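Local coordinates for protein phosphoserine aminotransferase (Bacillus alcalophilus, PDB 4AZJ) that catalyses the reversible, pyridoxal phosphate-dependent transamination between O-phosphoserine and 2-oxoglutarate in the second step of serine biosynthesis, at residues Ser101-Ala106 with His146-Asn151; Asn151-Thr156 with Asn325-Val330. One frame throughout, in Å; residues are numbered along the deposited sequence. Where two conformers were deposited one is given.

Interaction 1 (Ser101-Ala106 with His146-Asn151). With PLP (pyridoxal-5'-phosphate), chain D; SEP (phosphoserine), chain C.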
ATOM      1  N   SER A 101      -9.382  -7.206 -20.495  1.00 10.50           N
ATOM      2  CA  SER A 101      -7.966  -7.017 -20.293  1.00 12.35           C
ATOM      3  C   SER A 101      -7.534  -7.429 -18.882  1.00 11.23           C
ATOM      4  O   SER A 101      -6.492  -8.071 -18.707  1.00 11.14           O
ATOM      5  CB  SER A 101      -7.608  -5.532 -20.547  1.00 15.58           C
ATOM      6  OG  SER A 101      -6.256  -5.285 -20.322  1.00 20.98           O
ATOM      7  N   TRP A 102      -8.314  -7.073 -17.874  1.00 11.60           N
ATOM      8  CA  TRP A 102      -7.980  -7.482 -16.508  1.00 10.65           C
ATOM      9  C   TRP A 102      -8.025  -8.993 -16.359  1.00 10.97           C
ATOM     10  O   TRP A 102      -7.180  -9.550 -15.643  1.00  9.94           O
ATOM     11  CB  TRP A 102      -8.847  -6.739 -15.472  1.00  9.20           C
ATOM     12  CG  TRP A 102      -8.490  -5.254 -15.488  1.00  8.50           C
ATOM     13  CD1 TRP A 102      -9.293  -4.216 -15.814  1.00 10.43           C
ATOM     14  CD2 TRP A 102      -7.196  -4.694 -15.226  1.00  8.67           C
ATOM     15  NE1 TRP A 102      -8.582  -3.045 -15.776  1.00 10.01           N
ATOM     16  CE2 TRP A 102      -7.288  -3.308 -15.405  1.00 11.20           C
ATOM     17  CE3 TRP A 102      -5.977  -5.242 -14.822  1.00 10.58           C
ATOM     18  CZ2 TRP A 102      -6.194  -2.458 -15.213  1.00 11.57           C
ATOM     19  CZ3 TRP A 102      -4.900  -4.410 -14.626  1.00  9.93           C
ATOM     20  CH2 TRP A 102      -5.007  -3.022 -14.835  1.00 12.59           C
ATOM     21  N   SER A 103      -8.947  -9.671 -17.046  1.00  9.27           N
ATOM     22  CA  SER A 103      -8.955 -11.150 -17.017  1.00  9.59           C
ATOM     23  C   SER A 103      -7.650 -11.667 -17.595  1.00 10.52           C
ATOM     24  O   SER A 103      -7.047 -12.597 -17.048  1.00 10.68           O
ATOM     25  CB  SER A 103     -10.087 -11.736 -17.850  1.00 10.35           C
ATOM     26  OG  SER A 103     -11.348 -11.264 -17.467  1.00 11.06           O
ATOM     27  N   GLU A 104      -7.206 -11.098 -18.715  1.00 10.86           N
ATOM     28  CA  GLU A 104      -5.953 -11.503 -19.343  1.00 11.40           C
ATOM     29  C   GLU A 104      -4.758 -11.318 -18.428  1.00 11.16           C
ATOM     30  O   GLU A 104      -3.849 -12.146 -18.390  1.00 12.03           O
ATOM     31  CB  GLU A 104      -5.718 -10.773 -20.669  1.00 12.99           C
ATOM     32  CG  GLU A 104      -6.732 -11.140 -21.730  1.00 12.75           C
ATOM     33  CD  GLU A 104      -6.529 -10.369 -23.020  1.00 20.13           C
ATOM     34  OE1 GLU A 104      -5.789  -9.355 -23.004  1.00 26.60           O
ATOM     35  OE2 GLU A 104      -7.156 -10.761 -24.036  1.00 18.61           O
ATOM     36  N   LYS A 105      -4.730 -10.213 -17.700  1.00 10.85           N
ATOM     37  CA  LYS A 105      -3.605  -9.931 -16.819  1.00 10.99           C
ATOM     38  C   LYS A 105      -3.527 -10.955 -15.693  1.00 10.47           C
ATOM     39  O   LYS A 105      -2.440 -11.412 -15.313  1.00 11.45           O
ATOM     40  CB  LYS A 105      -3.704  -8.500 -16.287  1.00 12.98           C
ATOM     41  CG  LYS A 105      -3.431  -7.437 -17.317  1.00 18.22           C
ATOM     42  CD  LYS A 105      -1.969  -7.085 -17.346  1.00 29.81           C
ATOM     43  CE  LYS A 105      -1.736  -5.608 -17.636  1.00 35.48           C
ATOM     44  NZ  LYS A 105      -2.405  -5.217 -18.897  1.00 46.06           N
ATOM     45  N   ALA A 106      -4.691 -11.347 -15.194  1.00 10.51           N
ATOM     46  CA  ALA A 106      -4.750 -12.386 -14.164  1.00  9.14           C
ATOM     47  C   ALA A 106      -4.234 -13.719 -14.703  1.00 12.04           C
ATOM     48  O   ALA A 106      -3.397 -14.374 -14.058  1.00 11.19           O
ATOM     49  CB  ALA A 106      -6.154 -12.527 -13.603  1.00 10.23           C
ATOM     50  N   HIS A 146     -11.505 -18.741 -12.107  1.00  9.09           N
ATOM     51  CA  HIS A 146     -11.357 -17.293 -11.860  1.00  8.15           C
ATOM     52  C   HIS A 146     -12.162 -16.493 -12.872  1.00 11.12           C
ATOM     53  O   HIS A 146     -12.041 -16.730 -14.103  1.00 11.52           O
ATOM     54  CB  HIS A 146      -9.874 -16.903 -11.975  1.00 10.71           C
ATOM     55  CG  HIS A 146      -9.590 -15.447 -11.713  1.00  9.75           C
ATOM     56  ND1 HIS A 146      -9.838 -14.446 -12.624  1.00 11.26           N
ATOM     57  CD2 HIS A 146      -9.073 -14.833 -10.621  1.00 10.73           C
ATOM     58  CE1 HIS A 146      -9.464 -13.281 -12.112  1.00 10.05           C
ATOM     59  NE2 HIS A 146      -8.993 -13.494 -10.903  1.00 10.96           N
ATOM     60  N   ILE A 147     -12.946 -15.551 -12.360  1.00 10.09           N
ATOM     61  CA  ILE A 147     -13.700 -14.606 -13.192  1.00 10.40           C
ATOM     62  C   ILE A 147     -13.351 -13.172 -12.813  1.00  8.94           C
ATOM     63  O   ILE A 147     -12.809 -12.899 -11.730  1.00  9.52           O
ATOM     64  CB  ILE A 147     -15.231 -14.814 -13.090  1.00 10.73           C
ATOM     65  CG1 ILE A 147     -15.747 -14.464 -11.696  1.00 10.58           C
ATOM     66  CG2 ILE A 147     -15.587 -16.288 -13.446  1.00 11.49           C
ATOM     67  CD1 ILE A 147     -17.301 -14.409 -11.616  1.00 13.71           C
ATOM     68  N   THR A 148     -13.712 -12.251 -13.708  1.00  9.78           N
ATOM     69  CA  THR A 148     -13.586 -10.815 -13.475  1.00 10.17           C
ATOM     70  C   THR A 148     -15.012 -10.275 -13.512  1.00 10.40           C
ATOM     71  O   THR A 148     -15.650 -10.283 -14.581  1.00 11.82           O
ATOM     72  CB  THR A 148     -12.744 -10.146 -14.545  1.00  9.56           C
ATOM     73  OG1 THR A 148     -11.495 -10.823 -14.665  1.00 11.17           O
ATOM     74  CG2 THR A 148     -12.449  -8.699 -14.192  1.00  9.85           C
ATOM     75  N   SER A 149     -15.563  -9.875 -12.372  1.00  9.58           N
ATOM     76  CA  SER A 149     -17.008  -9.582 -12.323  1.00  9.34           C
ATOM     77  C   SER A 149     -17.369  -8.377 -13.191  1.00 11.09           C
ATOM     78  O   SER A 149     -18.420  -8.351 -13.824  1.00 11.34           O
ATOM     79  CB  SER A 149     -17.478  -9.327 -10.908  1.00 10.61           C
ATOM     80  OG  SER A 149     -16.678  -8.338 -10.291  1.00 11.51           O
ATOM     81  N   ASN A 150     -16.510  -7.368 -13.198  1.00 10.13           N
ATOM     82  CA  ASN A 150     -16.719  -6.145 -13.947  1.00  9.57           C
ATOM     83  C   ASN A 150     -15.437  -5.862 -14.699  1.00  9.85           C
ATOM     84  O   ASN A 150     -14.342  -5.712 -14.120  1.00  9.86           O
ATOM     85  CB  ASN A 150     -17.127  -5.003 -13.016  1.00  9.56           C
ATOM     86  CG  ASN A 150     -17.555  -3.773 -13.778  1.00 12.11           C
ATOM     87  OD1 ASN A 150     -18.697  -3.704 -14.242  1.00 12.10           O
ATOM     88  ND2 ASN A 150     -16.661  -2.825 -13.924  1.00  9.64           N
ATOM     89  N   ASN A 151     -15.558  -5.834 -16.020  1.00  9.88           N
ATOM     90  CA  ASN A 151     -14.425  -5.695 -16.905  1.00  8.61           C
ATOM     91  C   ASN A 151     -14.233  -4.223 -17.198  1.00 10.84           C
ATOM     92  O   ASN A 151     -14.806  -3.666 -18.126  1.00 11.30           O
ATOM     93  CB  ASN A 151     -14.654  -6.534 -18.169  1.00 10.52           C
ATOM     94  CG  ASN A 151     -14.914  -7.964 -17.831  1.00 11.96           C
ATOM     95  OD1 ASN A 151     -13.980  -8.684 -17.453  1.00 10.96           O
ATOM     96  ND2 ASN A 151     -16.175  -8.369 -17.843  1.00 11.24           N
TER
HETATM   97  N1  PLP D 501      -8.625  -5.497 -11.864  1.00  8.97           N
HETATM   98  C2  PLP D 501      -9.583  -4.659 -12.279  1.00 10.69           C
HETATM   99  C2A PLP D 501     -10.934  -5.217 -12.600  1.00 10.51           C
HETATM  100  C3  PLP D 501      -9.256  -3.260 -12.437  1.00 10.69           C
HETATM  101  O3  PLP D 501     -10.209  -2.433 -12.853  1.00 11.39           O
HETATM  102  C4  PLP D 501      -7.932  -2.763 -12.098  1.00  9.59           C
HETATM  103  C4A PLP D 501      -7.564  -1.347 -12.342  1.00 13.34           C
HETATM  104  C5  PLP D 501      -7.017  -3.701 -11.645  1.00  8.51           C
HETATM  105  C6  PLP D 501      -7.396  -5.032 -11.544  1.00 10.10           C
HETATM  106  C5A PLP D 501      -5.601  -3.322 -11.255  1.00 10.19           C
HETATM  107  O4P PLP D 501      -5.651  -2.763  -9.915  1.00 10.53           O
HETATM  108  P   PLP D 501      -4.299  -2.219  -9.193  1.00  9.84           P
HETATM  109  O1P PLP D 501      -4.780  -1.842  -7.833  1.00 10.83           O
HETATM  110  O2P PLP D 501      -3.864  -1.076 -10.039  1.00  9.35           O
HETATM  111  O3P PLP D 501      -3.288  -3.362  -9.221  1.00  9.04           O
HETATM  112  N   SEP C 500      -8.245  -0.693 -13.330  1.00 14.07           N
HETATM  113  CA  SEP C 500      -8.033   0.684 -13.695  1.00 11.68           C
HETATM  114  CB  SEP C 500      -6.580   1.157 -13.645  1.00 11.52           C
HETATM  115  OG  SEP C 500      -5.861   0.733 -14.800  1.00 10.98           O
HETATM  116  C   SEP C 500      -8.665   0.992 -15.033  1.00 12.44           C
HETATM  117  O   SEP C 500      -8.541   2.164 -15.439  1.00 10.77           O
HETATM  118  OXT SEP C 500      -9.287   0.091 -15.642  1.00 10.92           O
HETATM  119  P   SEP C 500      -4.440   1.321 -15.149  1.00 11.04           P
HETATM  120  O1P SEP C 500      -4.604   2.780 -15.522  1.00 12.80           O
HETATM  121  O2P SEP C 500      -3.578   1.211 -13.895  1.00 11.49           O
HETATM  122  O3P SEP C 500      -3.993   0.469 -16.311  1.00 11.83           O
HETATM  123  O   HOH W   1      -9.197 -10.024 -13.464  1.00  9.87           O
HETATM  124  O   HOH W   2     -11.250  -8.055 -17.569  1.00 10.86           O
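W102 lays one face of its indole over the pyridine ring of PLP, while its CB rests 4.3 Å from CG2 of T148. The stack belongs to the large PLP-binding domain of a class-V aminotransferase, where the start of helix 101-113 packs on the mixed sheet, its residues 101-106 running at 150° to strand 146-148. PLP C4 lies 3.4 Å above the indole plane, over its centre, and a tryptophan suits this place because its broad, flat indole is wide enough to spread over the whole pyridine ring. NE1, at the rim, donates a hydrogen bond to SEP OXT (N-H...O angle 155°). The phosphoserine nitrogen is joined to PLP C4A, consistent with an external aldimine, so W102 touches both halves of one adduct. The side chain reaches PLP with CG anti to its own carbonyl carbon (chi1 -67°), which swings the indole off the helix toward the ring.

Behind the stack the interface becomes small and polar. S103 OG and T148 OG1 share a hydrogen bond of 2.8 Å; short hydroxyl side chains let helix and strand come close, and OG also takes a bond from T99 N. One turn further along the helix, A106 offers just its methyl, CB, 3.7 Å from CE1 of H146, leaving room for an imidazole that turns its NE2 to the hydroxyl of Y191. Two waters complete the join. One bonds to T148 OG1 and, weakly, to W102 O; the other accepts from S103 N and donates to N151 OD1, a partner also of T99 OG1, at 2.8 Å.

Interaction 2 (Asn151-Thr156 with Asn325-Val330). With SEP (phosphoserine), chain C; PLP (pyridoxal-5'-phosphate), chain D.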
ATOM      1  N   ASN A 151     -15.558  -5.834 -16.020  1.00  9.88           N
ATOM      2  CA  ASN A 151     -14.425  -5.695 -16.905  1.00  8.61           C
ATOM      3  C   ASN A 151     -14.233  -4.223 -17.198  1.00 10.84           C
ATOM      4  O   ASN A 151     -14.806  -3.666 -18.126  1.00 11.30           O
ATOM      5  CB  ASN A 151     -14.654  -6.534 -18.169  1.00 10.52           C
ATOM      6  CG  ASN A 151     -14.914  -7.964 -17.831  1.00 11.96           C
ATOM      7  OD1 ASN A 151     -13.980  -8.684 -17.453  1.00 10.96           O
ATOM      8  ND2 ASN A 151     -16.175  -8.369 -17.843  1.00 11.24           N
ATOM      9  N   THR A 152     -13.426  -3.601 -16.361  1.00 10.24           N
ATOM     10  CA  THR A 152     -13.370  -2.152 -16.226  1.00  9.84           C
ATOM     11  C   THR A 152     -13.035  -1.414 -17.510  1.00 11.29           C
ATOM     12  O   THR A 152     -13.542  -0.321 -17.749  1.00 10.77           O
ATOM     13  CB  THR A 152     -12.305  -1.815 -15.162  1.00  9.78           C
ATOM     14  OG1 THR A 152     -12.333  -2.819 -14.147  1.00 10.02           O
ATOM     15  CG2 THR A 152     -12.521  -0.411 -14.545  1.00 10.14           C
ATOM     16  N   ILE A 153     -12.125  -1.972 -18.289  1.00  9.48           N
ATOM     17  CA  ILE A 153     -11.679  -1.367 -19.525  1.00  8.35           C
ATOM     18  C   ILE A 153     -12.693  -1.472 -20.660  1.00 11.42           C
ATOM     19  O   ILE A 153     -12.820  -0.509 -21.440  1.00 11.71           O
ATOM     20  CB  ILE A 153     -10.316  -1.954 -19.923  1.00  9.99           C
ATOM     21  CG1 ILE A 153      -9.260  -1.404 -18.965  1.00 10.87           C
ATOM     22  CG2 ILE A 153      -9.936  -1.569 -21.368  1.00 11.66           C
ATOM     23  CD1 ILE A 153      -7.884  -2.088 -19.053  1.00 12.98           C
ATOM     24  N   TYR A 154     -13.422  -2.584 -20.708  1.00  9.81           N
ATOM     25  CA  TYR A 154     -14.396  -2.837 -21.770  1.00  9.96           C
ATOM     26  C   TYR A 154     -15.817  -2.486 -21.404  1.00 10.37           C
ATOM     27  O   TYR A 154     -16.665  -2.350 -22.316  1.00 13.42           O
ATOM     28  CB  TYR A 154     -14.264  -4.276 -22.269  1.00 12.76           C
ATOM     29  CG  TYR A 154     -12.995  -4.470 -23.051  1.00 12.66           C
ATOM     30  CD1 TYR A 154     -12.865  -3.974 -24.339  1.00 13.87           C
ATOM     31  CD2 TYR A 154     -11.898  -5.103 -22.494  1.00 11.68           C
ATOM     32  CE1 TYR A 154     -11.693  -4.117 -25.056  1.00 13.28           C
ATOM     33  CE2 TYR A 154     -10.721  -5.254 -23.206  1.00 13.15           C
ATOM     34  CZ  TYR A 154     -10.623  -4.764 -24.498  1.00 14.48           C
ATOM     35  OH  TYR A 154      -9.451  -4.877 -25.233  1.00 18.02           O
ATOM     36  N   GLY A 155     -16.121  -2.251 -20.141  1.00 10.20           N
ATOM     37  CA  GLY A 155     -17.455  -1.834 -19.769  1.00 11.85           C
ATOM     38  C   GLY A 155     -18.514  -2.905 -19.824  1.00 10.47           C
ATOM     39  O   GLY A 155     -19.688  -2.634 -20.071  1.00 10.70           O
ATOM     40  N   THR A 156     -18.121  -4.150 -19.550  1.00 10.13           N
ATOM     41  CA  THR A 156     -19.060  -5.251 -19.433  1.00 11.54           C
ATOM     42  C   THR A 156     -19.046  -5.809 -18.014  1.00 12.34           C
ATOM     43  O   THR A 156     -18.078  -5.605 -17.278  1.00 11.47           O
ATOM     44  CB  THR A 156     -18.728  -6.384 -20.376  1.00 11.75           C
ATOM     45  OG1 THR A 156     -17.433  -6.915 -20.078  1.00 12.31           O
ATOM     46  CG2 THR A 156     -18.727  -5.934 -21.798  1.00 12.04           C
ATOM     47  N   ASN A 325     -11.800  10.095 -20.715  1.00 11.49           N
ATOM     48  CA  ASN A 325     -11.063   9.386 -21.746  0.58 14.03           C
ATOM     49  C   ASN A 325     -11.047   7.892 -21.447  1.00 17.07           C
ATOM     50  O   ASN A 325     -10.940   7.484 -20.302  1.00 16.70           O
ATOM     51  CB  ASN A 325      -9.657   9.913 -21.821  0.58 17.17           C
ATOM     52  CG  ASN A 325      -8.973   9.848 -20.495  0.58 18.83           C
ATOM     53  OD1 ASN A 325      -9.232  10.668 -19.602  0.58 19.68           O
ATOM     54  ND2 ASN A 325      -8.124   8.845 -20.331  0.58 26.61           N
ATOM     55  N   GLY A 326     -11.207   7.069 -22.471  1.00 11.49           N
ATOM     56  CA  GLY A 326     -11.092   5.648 -22.279  1.00 13.11           C
ATOM     57  C   GLY A 326      -9.702   5.266 -21.798  1.00 10.78           C
ATOM     58  O   GLY A 326      -8.724   6.003 -21.922  1.00 13.20           O
ATOM     59  N   HIS A 327      -9.622   4.039 -21.294  1.00 11.77           N
ATOM     60  CA  HIS A 327      -8.317   3.508 -20.922  1.00 12.06           C
ATOM     61  C   HIS A 327      -7.410   3.601 -22.138  1.00 14.08           C
ATOM     62  O   HIS A 327      -7.838   3.284 -23.257  1.00 13.90           O
ATOM     63  CB  HIS A 327      -8.460   2.081 -20.442  1.00 10.28           C
ATOM     64  CG  HIS A 327      -7.214   1.518 -19.830  1.00 11.71           C
ATOM     65  ND1 HIS A 327      -6.246   0.896 -20.584  1.00 12.62           N
ATOM     66  CD2 HIS A 327      -6.784   1.464 -18.544  1.00 10.90           C
ATOM     67  CE1 HIS A 327      -5.271   0.475 -19.792  1.00 13.34           C
ATOM     68  NE2 HIS A 327      -5.573   0.801 -18.547  1.00 12.57           N
ATOM     69  N   ARG A 328      -6.162   3.998 -21.912  1.00 13.92           N
ATOM     70  CA  ARG A 328      -5.195   4.217 -23.002  1.00 13.55           C
ATOM     71  C   ARG A 328      -5.053   3.008 -23.911  1.00 12.94           C
ATOM     72  O   ARG A 328      -4.687   3.154 -25.077  1.00 15.83           O
ATOM     73  CB  ARG A 328      -3.823   4.574 -22.418  1.00 14.08           C
ATOM     74  CG  ARG A 328      -3.226   3.510 -21.512  1.00 13.76           C
ATOM     75  CD  ARG A 328      -2.164   4.089 -20.581  1.00 14.80           C
ATOM     76  NE  ARG A 328      -1.701   3.069 -19.658  1.00 17.37           N
ATOM     77  CZ  ARG A 328      -2.363   2.691 -18.566  1.00 17.45           C
ATOM     78  NH1 ARG A 328      -3.504   3.270 -18.229  1.00 13.22           N
ATOM     79  NH2 ARG A 328      -1.883   1.720 -17.825  1.00 13.52           N
ATOM     80  N   SER A 329      -5.304   1.800 -23.406  1.00 13.44           N
ATOM     81  CA  SER A 329      -5.136   0.615 -24.243  1.00 13.22           C
ATOM     82  C   SER A 329      -6.237   0.474 -25.296  1.00 14.66           C
ATOM     83  O   SER A 329      -6.078  -0.309 -26.229  1.00 18.03           O
ATOM     84  CB  SER A 329      -5.076  -0.636 -23.379  1.00 15.71           C
ATOM     85  OG  SER A 329      -6.325  -0.835 -22.739  1.00 15.30           O
ATOM     86  N   VAL A 330      -7.370   1.158 -25.126  1.00 12.68           N
ATOM     87  CA  VAL A 330      -8.496   1.005 -26.040  1.00 14.14           C
ATOM     88  C   VAL A 330      -9.039   2.305 -26.601  1.00 14.70           C
ATOM     89  O   VAL A 330      -9.795   2.261 -27.573  1.00 15.50           O
ATOM     90  CB  VAL A 330      -9.674   0.207 -25.411  1.00 12.91           C
ATOM     91  CG1 VAL A 330      -9.195  -1.183 -24.988  1.00 16.14           C
ATOM     92  CG2 VAL A 330     -10.262   0.960 -24.200  1.00 14.15           C
TER
HETATM   93  N   SEP C 500      -8.245  -0.693 -13.330  1.00 14.07           N
HETATM   94  CA  SEP C 500      -8.033   0.684 -13.695  1.00 11.68           C
HETATM   95  CB  SEP C 500      -6.580   1.157 -13.645  1.00 11.52           C
HETATM   96  OG  SEP C 500      -5.861   0.733 -14.800  1.00 10.98           O
HETATM   97  C   SEP C 500      -8.665   0.992 -15.033  1.00 12.44           C
HETATM   98  O   SEP C 500      -8.541   2.164 -15.439  1.00 10.77           O
HETATM   99  OXT SEP C 500      -9.287   0.091 -15.642  1.00 10.92           O
HETATM  100  P   SEP C 500      -4.440   1.321 -15.149  1.00 11.04           P
HETATM  101  O1P SEP C 500      -4.604   2.780 -15.522  1.00 12.80           O
HETATM  102  O2P SEP C 500      -3.578   1.211 -13.895  1.00 11.49           O
HETATM  103  O3P SEP C 500      -3.993   0.469 -16.311  1.00 11.83           O
HETATM  104  N1  PLP D 501      -8.625  -5.497 -11.864  1.00  8.97           N
HETATM  105  C2  PLP D 501      -9.583  -4.659 -12.279  1.00 10.69           C
HETATM  106  C2A PLP D 501     -10.934  -5.217 -12.600  1.00 10.51           C
HETATM  107  C3  PLP D 501      -9.256  -3.260 -12.437  1.00 10.69           C
HETATM  108  O3  PLP D 501     -10.209  -2.433 -12.853  1.00 11.39           O
HETATM  109  C4  PLP D 501      -7.932  -2.763 -12.098  1.00  9.59           C
HETATM  110  C4A PLP D 501      -7.564  -1.347 -12.342  1.00 13.34           C
HETATM  111  C5  PLP D 501      -7.017  -3.701 -11.645  1.00  8.51           C
HETATM  112  C6  PLP D 501      -7.396  -5.032 -11.544  1.00 10.10           C
HETATM  113  C5A PLP D 501      -5.601  -3.322 -11.255  1.00 10.19           C
HETATM  114  O4P PLP D 501      -5.651  -2.763  -9.915  1.00 10.53           O
HETATM  115  P   PLP D 501      -4.299  -2.219  -9.193  1.00  9.84           P
HETATM  116  O1P PLP D 501      -4.780  -1.842  -7.833  1.00 10.83           O
HETATM  117  O2P PLP D 501      -3.864  -1.076 -10.039  1.00  9.35           O
HETATM  118  O3P PLP D 501      -3.288  -3.362  -9.221  1.00  9.04           O
HETATM  119  O   HOH W   3     -11.978   2.267 -21.572  1.00 11.22           O
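I153 drives its terminal methyl into the face of the H327 imidazole: CD1 stands 3.6 Å from the ring centroid, on the ring normal, a CH-pi contact. Beta-branched isoleucine suits the spot because it fills two directions at once. CG1 lies anti to the carbonyl carbon (chi1 -72°) and, with chi2 extended, carries CD1 over the ring, whereas CG2 branches off to meet V330 CG1 at 3.7 Å. That valine methyl also touches Y154, lying 3.7 Å from its OH and obliquely to the ring.

H327 places its ring with CG anti to the backbone N (chi1 -171°), and both nitrogens are used. ND1 shares a hydrogen bond with S329 OG and accepts from S329 N, which sits tilted out of the ring plane; both should hold the ring's rotation. NE2 donates to SEP O3P, 2.8 Å away and almost straight at 173°. The two segments are loops flanking the active site of this fold-type-I, class-V aminotransferase, 151-156 beside the cofactor and 325-330 at the substrate phosphate. R328 reaches the same phosphate on a side chain extended from CG to NE, presenting the guanidinium edge: NH1 bonds SEP O1P and NH2 bonds O3P. The positive group suits a phosphate site; R334, with H41 and R42 of the second subunit, also hydrogen-bonds to the phosphoserine.

On the cofactor side T152 OG1 and PLP O3 share a hydrogen bond of 2.5 Å, with S175 OG as a further partner of the threonine. N151 ND2 donates to T156 OG1 across the turn, and G155, lacking a side chain, readily takes the positive phi that brings T156 back to N151. A water bridges the backbones, donating to I153 O and accepting from H327 N at 3.0 Å.

In the fold
From the N terminus, helix 101-113 comes first, and interaction 1 closes a loop of 39 residues, including strand 115-121, when strand 142-148 brings the chain back beside the helix start. The chain then turns at N151, which both contacts share, and interaction 2 opens there. It closes 168 residues later, after the remaining strands of the large sheet and several helices, at the loop between strands 321-322 and 333-336. The two are in series, neither nested nor crossed. They touch where I153 CD1 packs 3.5 Å from W102 NE1, joining the sheet-and-helix core to the late loop around a shared cofactor and substrate.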